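Local coordinates for protein pyruvate carboxylase n-terminal domain (Aquifex aeolicus, PDB 1ULZ) that serves as the biotin carboxylase subunit of pyruvate carboxylase, a protein of the ATP-grasp family, at residues R226-Q231 with Q293-V298; G331-C336 with K387-A392. The protein carries 1 engineered substitution. All coordinates share one frame; numbering follows the deposited sequence.

Interaction 1 (R226-Q231 with Q293-V298); sequences RDCSIQ and QVEHPV
R226 reaches from its strand to the turn and helix start at 293-298, and the contact is mostly van der Waals packing around this one side chain, with no clear hydrogen bond between the segments. R226 CD lies 3.4 Å from V298 CG2 and 3.6 Å from E295 O. The chain then bends at chi3 (-69°), which lays the guanidinium against the turn. R226 NH2 comes 3.5 Å from Q293 CB, while H296 CA sits over one face of the group, 4.0 Å from R226 NH1. E295 CG approaches NE obliquely, and the carboxylate and guanidinium planes are 62° apart. C228 SG lies 3.5 Å from E295 OE1. Here strand 220-232, an inner strand of the large antiparallel sheet, meets the start of helix 296-303, both in the ATP-grasp part of the chain. Q293 to H296 form a type I beta turn. H296 folds back on it: H296 ND1 gives a 2.8 Å hydrogen bond to Q293 O, in the ring plane and almost straight along the carbonyl. H296 N binds the same oxygen. Further out, R226 NE forms a salt bridge with E209, and NH1 hydrogen-bonds to S299 and Q211. K236 and R337 hold the E295 carboxylate, while N289 binds Q293 OE1. D227 OD2 takes hydrogen bonds from S229 N and S229 OG, the first closing an Asx turn.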
# COMPACT_ATOMS: atom_id res chain seq x y z
N ARG A 226 -7.64 -10.39 15.29
CA ARG A 226 -6.25 -9.96 15.24
C ARG A 226 -5.52 -10.60 16.42
O ARG A 226 -6.06 -10.70 17.52
CB ARG A 226 -6.15 -8.44 15.33
CG ARG A 226 -6.76 -7.69 14.14
CD ARG A 226 -6.54 -6.18 14.25
NE ARG A 226 -7.32 -5.58 15.33
CZ ARG A 226 -8.45 -4.91 15.16
NH1 ARG A 226 -8.95 -4.75 13.94
NH2 ARG A 226 -9.08 -4.38 16.20
N ASP A 227 -4.29 -11.05 16.17
CA ASP A 227 -3.47 -11.64 17.23
C ASP A 227 -2.44 -10.58 17.61
O ASP A 227 -1.54 -10.27 16.83
CB ASP A 227 -2.78 -12.91 16.72
CG ASP A 227 -1.92 -13.57 17.78
OD1 ASP A 227 -1.75 -14.81 17.71
OD2 ASP A 227 -1.41 -12.86 18.67
N CYS A 228 -2.58 -10.02 18.80
CA CYS A 228 -1.68 -8.98 19.28
C CYS A 228 -0.91 -9.46 20.51
O CYS A 228 -0.64 -8.68 21.43
CB CYS A 228 -2.50 -7.74 19.64
SG CYS A 228 -3.81 -7.35 18.43
N SER A 229 -0.56 -10.74 20.52
CA SER A 229 0.16 -11.35 21.63
C SER A 229 1.53 -10.74 21.93
O SER A 229 1.95 -10.67 23.09
CB SER A 229 0.34 -12.85 21.39
OG SER A 229 -0.91 -13.49 21.27
N ILE A 230 2.23 -10.30 20.89
CA ILE A 230 3.56 -9.74 21.07
C ILE A 230 3.57 -8.33 21.63
O ILE A 230 3.50 -7.34 20.90
CB ILE A 230 4.35 -9.79 19.75
CG1 ILE A 230 4.46 -11.26 19.31
CG2 ILE A 230 5.73 -9.17 19.93
CD1 ILE A 230 4.93 -11.45 17.90
N GLN A 231 3.70 -8.26 22.95
CA GLN A 231 3.71 -6.99 23.66
C GLN A 231 4.89 -6.94 24.63
O GLN A 231 5.69 -7.88 24.71
CB GLN A 231 2.42 -6.83 24.48
CG GLN A 231 1.15 -7.32 23.80
CD GLN A 231 0.01 -7.54 24.79
OE1 GLN A 231 0.21 -7.41 26.01
NE2 GLN A 231 -1.17 -7.89 24.29
N GLN A 293 -9.38 1.07 16.67
CA GLN A 293 -8.20 0.43 17.26
C GLN A 293 -6.92 0.94 16.61
O GLN A 293 -6.89 1.23 15.41
CB GLN A 293 -8.27 -1.08 17.08
CG GLN A 293 -7.37 -1.84 18.03
CD GLN A 293 -8.07 -2.14 19.35
OE1 GLN A 293 -8.90 -1.36 19.82
NE2 GLN A 293 -7.72 -3.27 19.95
N VAL A 294 -5.85 1.04 17.40
CA VAL A 294 -4.58 1.50 16.86
C VAL A 294 -4.17 0.60 15.70
O VAL A 294 -3.79 1.08 14.63
CB VAL A 294 -3.44 1.44 17.92
CG1 VAL A 294 -2.13 1.90 17.29
CG2 VAL A 294 -3.78 2.32 19.11
N GLU A 295 -4.27 -0.71 15.91
CA GLU A 295 -3.88 -1.67 14.90
C GLU A 295 -4.94 -2.06 13.86
O GLU A 295 -4.86 -3.12 13.25
CB GLU A 295 -3.31 -2.93 15.57
CG GLU A 295 -4.24 -3.66 16.55
CD GLU A 295 -4.20 -3.11 17.98
OE1 GLU A 295 -4.24 -3.92 18.92
OE2 GLU A 295 -4.13 -1.88 18.17
N HIS A 296 -5.93 -1.19 13.65
CA HIS A 296 -6.98 -1.49 12.67
C HIS A 296 -6.50 -1.78 11.25
O HIS A 296 -7.13 -2.55 10.52
CB HIS A 296 -8.01 -0.36 12.61
CG HIS A 296 -7.51 0.90 11.98
ND1 HIS A 296 -6.87 1.89 12.69
CD2 HIS A 296 -7.58 1.34 10.70
CE1 HIS A 296 -6.57 2.89 11.88
NE2 HIS A 296 -6.99 2.58 10.66
N PRO A 297 -5.37 -1.18 10.82
CA PRO A 297 -4.89 -1.43 9.46
C PRO A 297 -4.70 -2.89 9.01
O PRO A 297 -4.95 -3.19 7.85
CB PRO A 297 -3.58 -0.64 9.41
CG PRO A 297 -3.86 0.52 10.28
CD PRO A 297 -4.55 -0.14 11.47
N VAL A 298 -4.27 -3.78 9.90
CA VAL A 298 -4.08 -5.17 9.47
C VAL A 298 -5.39 -5.83 9.06
O VAL A 298 -5.42 -6.62 8.12
CB VAL A 298 -3.38 -6.06 10.54
CG1 VAL A 298 -1.93 -5.61 10.71
CG2 VAL A 298 -4.13 -6.01 11.86

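Interaction 2 (G331-C336 with K387-A392); sequences GYAIEC and KLITWA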
# COMPACT_ATOMS: atom_id res chain seq x y z
N GLY A 331 -5.07 -13.60 2.53
CA GLY A 331 -3.69 -13.43 2.95
C GLY A 331 -3.50 -12.99 4.40
O GLY A 331 -4.43 -13.04 5.21
N TYR A 332 -2.29 -12.55 4.71
CA TYR A 332 -1.95 -12.10 6.05
C TYR A 332 -1.29 -10.72 6.08
O TYR A 332 -0.55 -10.35 5.17
CB TYR A 332 -1.00 -13.09 6.73
CG TYR A 332 -1.61 -14.46 6.91
CD1 TYR A 332 -1.61 -15.38 5.88
CD2 TYR A 332 -2.20 -14.81 8.12
CE1 TYR A 332 -2.19 -16.63 6.04
CE2 TYR A 332 -2.78 -16.05 8.29
CZ TYR A 332 -2.77 -16.95 7.24
OH TYR A 332 -3.34 -18.19 7.41
N ALA A 333 -1.57 -9.98 7.14
CA ALA A 333 -1.00 -8.66 7.31
C ALA A 333 -0.33 -8.57 8.68
O ALA A 333 -0.84 -9.10 9.67
CB ALA A 333 -2.09 -7.59 7.20
N ILE A 334 0.81 -7.90 8.71
CA ILE A 334 1.55 -7.72 9.95
C ILE A 334 1.80 -6.24 10.17
O ILE A 334 2.07 -5.51 9.22
CB ILE A 334 2.92 -8.42 9.90
CG1 ILE A 334 2.74 -9.90 9.57
CG2 ILE A 334 3.64 -8.22 11.22
CD1 ILE A 334 4.03 -10.63 9.28
N GLU A 335 1.70 -5.79 11.41
CA GLU A 335 1.97 -4.40 11.74
C GLU A 335 2.98 -4.30 12.87
O GLU A 335 2.81 -4.93 13.92
CB GLU A 335 0.70 -3.64 12.15
CG GLU A 335 0.98 -2.18 12.49
CD GLU A 335 -0.25 -1.42 12.98
OE1 GLU A 335 -0.60 -1.55 14.18
OE2 GLU A 335 -0.88 -0.71 12.17
N CYS A 336 4.02 -3.51 12.66
CA CYS A 336 5.06 -3.30 13.65
C CYS A 336 5.06 -1.84 14.07
O CYS A 336 5.00 -0.94 13.22
CB CYS A 336 6.43 -3.64 13.08
SG CYS A 336 6.64 -5.36 12.64
N LYS A 387 3.67 3.43 11.89
CA LYS A 387 3.12 2.08 11.94
C LYS A 387 3.37 1.48 10.57
O LYS A 387 2.79 1.92 9.58
CB LYS A 387 1.62 2.10 12.24
CG LYS A 387 1.27 2.57 13.63
CD LYS A 387 -0.20 2.37 13.94
CE LYS A 387 -1.10 3.11 12.97
NZ LYS A 387 -2.51 3.16 13.45
N LEU A 388 4.24 0.48 10.52
CA LEU A 388 4.57 -0.20 9.27
C LEU A 388 3.74 -1.48 9.15
O LEU A 388 3.78 -2.34 10.03
CB LEU A 388 6.06 -0.55 9.25
CG LEU A 388 6.57 -1.32 8.03
CD1 LEU A 388 6.37 -0.51 6.76
CD2 LEU A 388 8.04 -1.65 8.24
N ILE A 389 2.99 -1.58 8.06
CA ILE A 389 2.14 -2.74 7.82
C ILE A 389 2.45 -3.39 6.47
O ILE A 389 2.54 -2.70 5.45
CB ILE A 389 0.64 -2.34 7.83
CG1 ILE A 389 0.31 -1.57 9.11
CG2 ILE A 389 -0.24 -3.57 7.71
CD1 ILE A 389 0.21 -0.09 8.92
N THR A 390 2.62 -4.71 6.47
CA THR A 390 2.91 -5.44 5.24
C THR A 390 1.89 -6.55 5.01
O THR A 390 1.46 -7.22 5.96
CB THR A 390 4.33 -6.08 5.25
OG1 THR A 390 4.44 -6.98 6.37
CG2 THR A 390 5.40 -5.00 5.34
N TRP A 391 1.50 -6.74 3.75
CA TRP A 391 0.54 -7.79 3.39
C TRP A 391 1.17 -8.75 2.39
O TRP A 391 1.95 -8.35 1.54
CB TRP A 391 -0.72 -7.18 2.77
CG TRP A 391 -1.69 -8.22 2.31
CD1 TRP A 391 -2.70 -8.78 3.04
CD2 TRP A 391 -1.65 -8.93 1.06
NE1 TRP A 391 -3.29 -9.79 2.33
CE2 TRP A 391 -2.67 -9.91 1.12
CE3 TRP A 391 -0.86 -8.84 -0.09
CZ2 TRP A 391 -2.91 -10.79 0.06
CZ3 TRP A 391 -1.10 -9.71 -1.13
CH2 TRP A 391 -2.12 -10.67 -1.05
N ALA A 392 0.79 -10.03 2.48
CA ALA A 392 1.28 -11.07 1.57
C ALA A 392 0.30 -12.24 1.59
O ALA A 392 -0.47 -12.39 2.54
CB ALA A 392 2.68 -11.53 2.00
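Strands 332-336 and 387-392 run antiparallel, with their axes 4.6 Å apart and their directions at 164°. Y332 with A392, I334 with T390 and C336 with L388 are hydrogen-bonded pairs. Each has two backbone bonds, such as I334 N to T390 O at 2.9 Å. A333 with W391 and E335 with I389 are the non-hydrogen-bonded pairs between them, where CA-H groups lean on carbonyl oxygens. Y332, I334, C336, L388, T390 and A392 share one face, and M402 of helix 395-407 packs on part of it. The other face carries A333, E335, I389 and W391 and meets helix 296-303. W391 CD1 is 3.4 Å from Y332 O, A333 CB lies at the edge of the indole, and W391 NE1 binds N330 O. G331 CA comes 3.7 Å from W391 NE1. With CG anti to the backbone N (chi1 180°) and the chain extended beyond it, E335 runs alongside I389; E335 OE2 is 3.4 Å from I389 CG1. The methylenes of K387 cross the same carboxylate, and K387 CD is 3.6 Å from E335 OE2. K387 NZ stays 4.4 Å from E335 OE2, beyond a salt bridge, and is held by V294 O and E12. E335 OE2 is buried without a polar partner, and E335 OE1 lies close to E239 OE2, a like charge. Burying the two carboxylates together should be costly, though the K387 charge may offset part.

How the interactions relate
Going from the N terminus, interaction 1 comes first. It joins 226-231 to 293-298 and closes a loop of 61 residues. Interaction 2 then joins 331-336 to 387-392 and closes a loop of 50. The two are in series: neither nests in the other and they do not cross. Both reach the same antiparallel sheet, where strand 235-241 stands between strands 220-232 and 332-339. Helix 296-303 and the turn before it rest against strand 220-232 in interaction 1 and against the A333, E335 and I389 face of interaction 2. V298 CG1 packs 3.6 Å from E335 CB. Interaction 1 joins parts of the ATP-grasp range; its helix and turn link it to the C-terminal part.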